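Local coordinates for peptidoglycan synthetase penicillin-binding protein 3 (PDB 4YE5) that probably binds penicillin and cross-links peptidoglycan as a class B penicillin-binding transpeptidase, at residues S295-L300 and V348-K353; E357-F362 and T397-Q402. One frame throughout, in Å; residues are numbered along the deposited sequence.

Contact 1. Residues S295-L300 and V348-K353; sequences SGMLQL and VIAGDK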
loop_
_atom_site.group_PDB
_atom_site.type_symbol
_atom_site.label_atom_id
_atom_site.label_comp_id
_atom_site.label_asym_id
_atom_site.label_seq_id
_atom_site.Cartn_x
_atom_site.Cartn_y
_atom_site.Cartn_z
ATOM N N SER A 295 -9.212 -14.360 23.919
ATOM C CA SER A 295 -10.515 -13.965 23.417
ATOM C C SER A 295 -11.367 -15.211 23.163
ATOM O O SER A 295 -12.568 -15.244 23.504
ATOM C CB SER A 295 -10.384 -13.138 22.132
ATOM O OG SER A 295 -9.823 -11.868 22.421
ATOM N N GLY A 296 -10.740 -16.233 22.578
ATOM C CA GLY A 296 -11.403 -17.509 22.319
ATOM C C GLY A 296 -11.878 -18.185 23.611
ATOM O O GLY A 296 -13.006 -18.683 23.688
HETATM N N MSE A 297 -11.026 -18.181 24.633
HETATM C CA MSE A 297 -11.363 -18.793 25.917
HETATM C C MSE A 297 -12.581 -18.149 26.555
HETATM O O MSE A 297 -13.446 -18.837 27.107
HETATM C CB MSE A 297 -10.194 -18.695 26.896
HETATM C CG MSE A 297 -8.983 -19.473 26.463
HETATM SE SE MSE A 297 -7.543 -19.133 27.689
HETATM C CE MSE A 297 -6.118 -19.961 26.642
ATOM N N LEU A 298 -12.633 -16.823 26.500
ATOM C CA LEU A 298 -13.768 -16.094 27.056
ATOM C C LEU A 298 -15.017 -16.386 26.241
ATOM O O LEU A 298 -16.046 -16.704 26.798
ATOM C CB LEU A 298 -13.505 -14.596 27.066
ATOM C CG LEU A 298 -12.315 -14.165 27.930
ATOM C CD1 LEU A 298 -12.115 -12.671 27.762
ATOM C CD2 LEU A 298 -12.562 -14.507 29.400
ATOM N N GLN A 299 -14.909 -16.270 24.919
ATOM C CA GLN A 299 -16.038 -16.487 24.031
ATOM C C GLN A 299 -16.692 -17.855 24.239
ATOM O O GLN A 299 -17.921 -17.966 24.228
ATOM C CB GLN A 299 -15.626 -16.320 22.571
ATOM C CG GLN A 299 -16.770 -16.489 21.580
ATOM C CD GLN A 299 -17.803 -15.378 21.695
ATOM O OE1 GLN A 299 -17.467 -14.238 22.034
ATOM N NE2 GLN A 299 -19.072 -15.714 21.447
ATOM N N LEU A 300 -15.860 -18.878 24.424
ATOM C CA LEU A 300 -16.320 -20.256 24.553
ATOM C C LEU A 300 -16.795 -20.536 25.962
ATOM O O LEU A 300 -17.325 -21.613 26.238
ATOM C CB LEU A 300 -15.189 -21.228 24.197
ATOM C CG LEU A 300 -14.752 -21.236 22.726
ATOM C CD1 LEU A 300 -13.434 -22.001 22.551
ATOM C CD2 LEU A 300 -15.864 -21.838 21.862
ATOM N N VAL A 348 -1.018 -21.862 29.045
ATOM C CA VAL A 348 -1.102 -23.324 28.972
ATOM C C VAL A 348 -2.066 -23.885 30.007
ATOM O O VAL A 348 -2.896 -24.741 29.696
ATOM C CB VAL A 348 0.283 -23.964 29.137
ATOM C CG1 VAL A 348 0.167 -25.479 29.407
ATOM C CG2 VAL A 348 1.135 -23.648 27.903
ATOM N N ILE A 349 -1.962 -23.399 31.236
ATOM C CA ILE A 349 -2.880 -23.829 32.280
ATOM C C ILE A 349 -4.322 -23.425 31.959
ATOM O O ILE A 349 -5.224 -24.259 31.994
ATOM C CB ILE A 349 -2.477 -23.275 33.661
ATOM C CG1 ILE A 349 -1.116 -23.847 34.064
ATOM C CG2 ILE A 349 -3.550 -23.635 34.707
ATOM C CD1 ILE A 349 -0.559 -23.304 35.358
ATOM N N ALA A 350 -4.531 -22.153 31.628
ATOM C CA ALA A 350 -5.874 -21.653 31.330
ATOM C C ALA A 350 -6.511 -22.364 30.137
ATOM O O ALA A 350 -7.712 -22.584 30.114
ATOM C CB ALA A 350 -5.842 -20.138 31.075
ATOM N N GLY A 351 -5.701 -22.714 29.144
ATOM C CA GLY A 351 -6.228 -23.244 27.900
ATOM C C GLY A 351 -6.464 -24.740 27.921
ATOM O O GLY A 351 -6.767 -25.334 26.885
ATOM N N ASP A 352 -6.336 -25.334 29.105
ATOM C CA ASP A 352 -6.382 -26.791 29.285
ATOM C C ASP A 352 -7.515 -27.468 28.517
ATOM O O ASP A 352 -7.296 -28.486 27.849
ATOM C CB ASP A 352 -6.485 -27.139 30.780
ATOM C CG ASP A 352 -6.543 -28.643 31.036
ATOM O OD1 ASP A 352 -5.813 -29.407 30.363
ATOM O OD2 ASP A 352 -7.316 -29.062 31.927
ATOM N N LYS A 353 -8.718 -26.898 28.608
ATOM C CA LYS A 353 -9.909 -27.531 28.041
ATOM C C LYS A 353 -10.197 -27.083 26.604
ATOM O O LYS A 353 -11.100 -27.604 25.949
ATOM C CB LYS A 353 -11.137 -27.269 28.923
ATOM C CG LYS A 353 -11.041 -27.822 30.343
ATOM C CD LYS A 353 -10.973 -29.330 30.332
ATOM C CE LYS A 353 -11.031 -29.899 31.740
ATOM N NZ LYS A 353 -10.958 -31.380 31.709
#
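Met297, present here as selenomethionine, lays the last two atoms of its side chain against the turn of backbone at Ala350 and Gly351. The selenium packs on the methyl group of the alanine, with Met297 SE 3.9 Å from Ala350 CB. Beyond it the terminal methyl comes closer still to bare backbone: Met297 CE is 3.5 Å from Gly351 CA and 3.7 Å from Gly351 N. CG lies opposite the carbonyl carbon and beside the backbone N (chi1 -65°), and the chain beyond is nearly fully extended, which carries the tip straight out from helix 290-299. This long reach spans the gap between backbones that stand 7.1 Å apart from Met297 CA to Gly351 CA.

The small residues opposite suit that reach. Ala350, at the end of helix 344-350, offers a single small methyl on the side facing helix 290-299, and the selenium packs beside it. Gly351, the first residue to leave helical backbone angles, has no side chain in the way, and this allows CE to settle directly on its alpha carbon. Leu335 touches both Leu298 and Ala350, bridging the two segments, and Met354 touches Met297. On another side of helix 290-299, Ser295 and Leu298 rest on Met461 of helix 455-470.

Met297 also comes close to, though not into contact with, a probable SxxK motif, the signature that begins the corresponding helix in penicillin-binding transpeptidases. All three touching residues are buried, and the segments meet mainly through van der Waals packing. Held by shape rather than by directed bonds, a flexible, polarisable side chain fits closely against a helix end without placing any demand on the polar groups of its backbone.

Contact 2. Residues E357-F362 and T397-Q402; sequences EQRYNF and TVLFGQ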
loop_
_atom_site.group_PDB
_atom_site.type_symbol
_atom_site.label_atom_id
_atom_site.label_comp_id
_atom_site.label_asym_id
_atom_site.label_seq_id
_atom_site.Cartn_x
_atom_site.Cartn_y
_atom_site.Cartn_z
ATOM N N GLU A 357 -9.116 -27.845 17.745
ATOM C CA GLU A 357 -9.988 -27.229 16.755
ATOM C C GLU A 357 -10.408 -25.825 17.179
ATOM O O GLU A 357 -10.430 -24.909 16.363
ATOM C CB GLU A 357 -11.225 -28.096 16.490
ATOM C CG GLU A 357 -12.135 -27.519 15.410
ATOM C CD GLU A 357 -13.426 -28.296 15.236
ATOM O OE1 GLU A 357 -13.636 -29.275 15.986
ATOM O OE2 GLU A 357 -14.230 -27.924 14.350
ATOM N N GLN A 358 -10.739 -25.662 18.457
ATOM C CA GLN A 358 -11.106 -24.355 18.986
ATOM C C GLN A 358 -9.931 -23.386 18.921
ATOM O O GLN A 358 -10.096 -22.229 18.533
ATOM C CB GLN A 358 -11.598 -24.483 20.426
ATOM C CG GLN A 358 -12.919 -25.188 20.527
ATOM C CD GLN A 358 -13.251 -25.557 21.946
ATOM O OE1 GLN A 358 -12.361 -25.754 22.771
ATOM N NE2 GLN A 358 -14.541 -25.652 22.245
ATOM N N ARG A 359 -8.742 -23.862 19.290
ATOM C CA ARG A 359 -7.543 -23.024 19.193
ATOM C C ARG A 359 -7.352 -22.518 17.768
ATOM O O ARG A 359 -7.226 -21.317 17.552
ATOM C CB ARG A 359 -6.290 -23.768 19.693
ATOM C CG ARG A 359 -6.384 -24.170 21.159
ATOM C CD ARG A 359 -5.275 -25.148 21.602
ATOM N NE ARG A 359 -5.548 -25.646 22.955
ATOM C CZ ARG A 359 -4.616 -25.928 23.863
ATOM N NH1 ARG A 359 -3.332 -25.775 23.568
ATOM N NH2 ARG A 359 -4.970 -26.356 25.073
ATOM N N TYR A 360 -7.341 -23.434 16.799
ATOM C CA TYR A 360 -7.158 -23.055 15.398
ATOM C C TYR A 360 -8.245 -22.054 14.975
ATOM O O TYR A 360 -7.956 -21.039 14.340
ATOM C CB TYR A 360 -7.228 -24.291 14.487
ATOM C CG TYR A 360 -7.093 -23.936 13.017
ATOM C CD1 TYR A 360 -5.844 -23.901 12.400
ATOM C CD2 TYR A 360 -8.213 -23.605 12.254
ATOM C CE1 TYR A 360 -5.711 -23.558 11.061
ATOM C CE2 TYR A 360 -8.090 -23.262 10.915
ATOM C CZ TYR A 360 -6.840 -23.245 10.324
ATOM O OH TYR A 360 -6.724 -22.894 8.998
ATOM N N ASN A 361 -9.495 -22.370 15.321
ATOM C CA ASN A 361 -10.640 -21.575 14.900
ATOM C C ASN A 361 -10.537 -20.131 15.338
ATOM O O ASN A 361 -10.751 -19.235 14.544
ATOM C CB ASN A 361 -11.950 -22.165 15.430
ATOM C CG ASN A 361 -13.151 -21.303 15.082
ATOM O OD1 ASN A 361 -13.670 -21.363 13.967
ATOM N ND2 ASN A 361 -13.596 -20.490 16.039
ATOM N N PHE A 362 -10.197 -19.893 16.598
ATOM C CA PHE A 362 -10.129 -18.506 17.040
ATOM C C PHE A 362 -8.959 -17.734 16.475
ATOM O O PHE A 362 -9.108 -16.576 16.118
ATOM C CB PHE A 362 -10.310 -18.354 18.551
ATOM C CG PHE A 362 -11.768 -18.383 18.951
ATOM C CD1 PHE A 362 -12.542 -17.231 18.887
ATOM C CD2 PHE A 362 -12.378 -19.574 19.305
ATOM C CE1 PHE A 362 -13.903 -17.270 19.221
ATOM C CE2 PHE A 362 -13.728 -19.623 19.643
ATOM C CZ PHE A 362 -14.490 -18.471 19.603
ATOM N N THR A 397 2.135 -23.855 22.085
ATOM C CA THR A 397 2.824 -22.612 21.712
ATOM C C THR A 397 1.921 -21.697 20.879
ATOM O O THR A 397 2.080 -20.475 20.885
ATOM C CB THR A 397 4.133 -22.881 20.928
ATOM O OG1 THR A 397 3.826 -23.550 19.703
ATOM C CG2 THR A 397 5.102 -23.756 21.746
ATOM N N VAL A 398 0.954 -22.280 20.177
ATOM C CA VAL A 398 0.027 -21.471 19.381
ATOM C C VAL A 398 -0.790 -20.533 20.290
ATOM O O VAL A 398 -1.274 -19.488 19.847
ATOM C CB VAL A 398 -0.909 -22.364 18.519
ATOM C CG1 VAL A 398 -2.119 -22.817 19.314
ATOM C CG2 VAL A 398 -1.353 -21.625 17.269
ATOM N N LEU A 399 -0.919 -20.900 21.566
ATOM C CA LEU A 399 -1.639 -20.074 22.541
ATOM C C LEU A 399 -0.905 -18.779 22.819
ATOM O O LEU A 399 -1.522 -17.785 23.195
ATOM C CB LEU A 399 -1.820 -20.813 23.874
ATOM C CG LEU A 399 -2.639 -22.104 23.880
ATOM C CD1 LEU A 399 -2.683 -22.673 25.304
ATOM C CD2 LEU A 399 -4.060 -21.862 23.325
ATOM N N PHE A 400 0.415 -18.786 22.663
ATOM C CA PHE A 400 1.177 -17.570 22.956
ATOM C C PHE A 400 1.992 -17.001 21.794
ATOM O O PHE A 400 3.101 -16.503 21.976
ATOM C CB PHE A 400 2.006 -17.688 24.249
ATOM C CG PHE A 400 2.744 -18.994 24.414
ATOM C CD1 PHE A 400 4.030 -19.154 23.910
ATOM C CD2 PHE A 400 2.174 -20.035 25.132
ATOM C CE1 PHE A 400 4.726 -20.353 24.106
ATOM C CE2 PHE A 400 2.853 -21.235 25.319
ATOM C CZ PHE A 400 4.136 -21.391 24.808
ATOM N N GLY A 401 1.412 -17.045 20.597
ATOM C CA GLY A 401 1.978 -16.337 19.465
ATOM C C GLY A 401 3.204 -16.978 18.858
ATOM O O GLY A 401 3.981 -16.283 18.224
ATOM N N GLN A 402 3.372 -18.293 19.038
ATOM C CA GLN A 402 4.498 -19.013 18.429
ATOM C C GLN A 402 4.029 -20.130 17.504
ATOM O O GLN A 402 2.995 -20.766 17.734
ATOM C CB GLN A 402 5.437 -19.594 19.497
ATOM C CG GLN A 402 6.158 -18.543 20.339
ATOM C CD GLN A 402 7.042 -19.156 21.415
ATOM O OE1 GLN A 402 7.365 -20.344 21.368
ATOM N NE2 GLN A 402 7.425 -18.350 22.395
#
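Apolar contact between Arg359 and Leu399 accounts for most of the meeting of helix 356-365 with the 397-402 segment. The aliphatic stem of the arginine runs slantwise past the leucine's branched end, with Arg359 CG and Arg359 CD each 3.9 Å from Leu399 CD2. Further out, the other methyl lies over one face of the guanidinium group, Leu399 CD1 standing 3.6 Å from Arg359 NH1. The stem is extended from CG to NE, and CG sits beside the backbone N (chi1 -61°), which lays the charged end against the leucine's methyl CD1. Closer to the helix, Val398 adds a looser touch, its CG1 lying 4.3 Å from Arg359 CB.

Polar contacts hold the arginine's far end. Arg359 NH1 donates to the backbone oxygen of Arg395 and to OD1 of Asn396, just before the segment, while NE donates to the oxygen of Met354. Arginine suits the place because its flat head can be covered by a methyl on a face and still spend its N-H groups on these acceptors, which together fix its rotation.

Backbone bonds shape the other partner. Thr397 O accepts from Phe400 N at 3.0 Å and from Gln402 N at 3.1 Å. Gly401 takes a positive phi of 75°, readily adopted by glycine, and its backbone is bonded to Gly286. Leu399 also rests on Ala293, and Phe400 on Lys290, a residue of the probable SxxK motif. A buried arginine thus ties a helix to the turn leading out of helix 394-397, within the helical part of a penicillin-binding transpeptidase domain and close to the probable active-site serine motif.

Both contacts are buried in the transpeptidase domain, their centres 10 Å apart, and neither is a surface feature. They share neighbours rather than segments: helix 344-350 of contact 1 is followed in the chain by helix 356-365 of contact 2, and the contacts meet where Arg359 NH2 makes a weak hydrogen bond of 2.7 Å to Gly351 O, just past the end of helix 344-350. Phe362 also packs on helix 290-299, its CG 3.5 Å from Gly296 CA. Their chemistry differs. Contact 1 is van der Waals packing of one long side chain on a helix end, whereas contact 2 combines apolar cover with a charged head that bonds to oxygens before helix 356-365 and before Thr397.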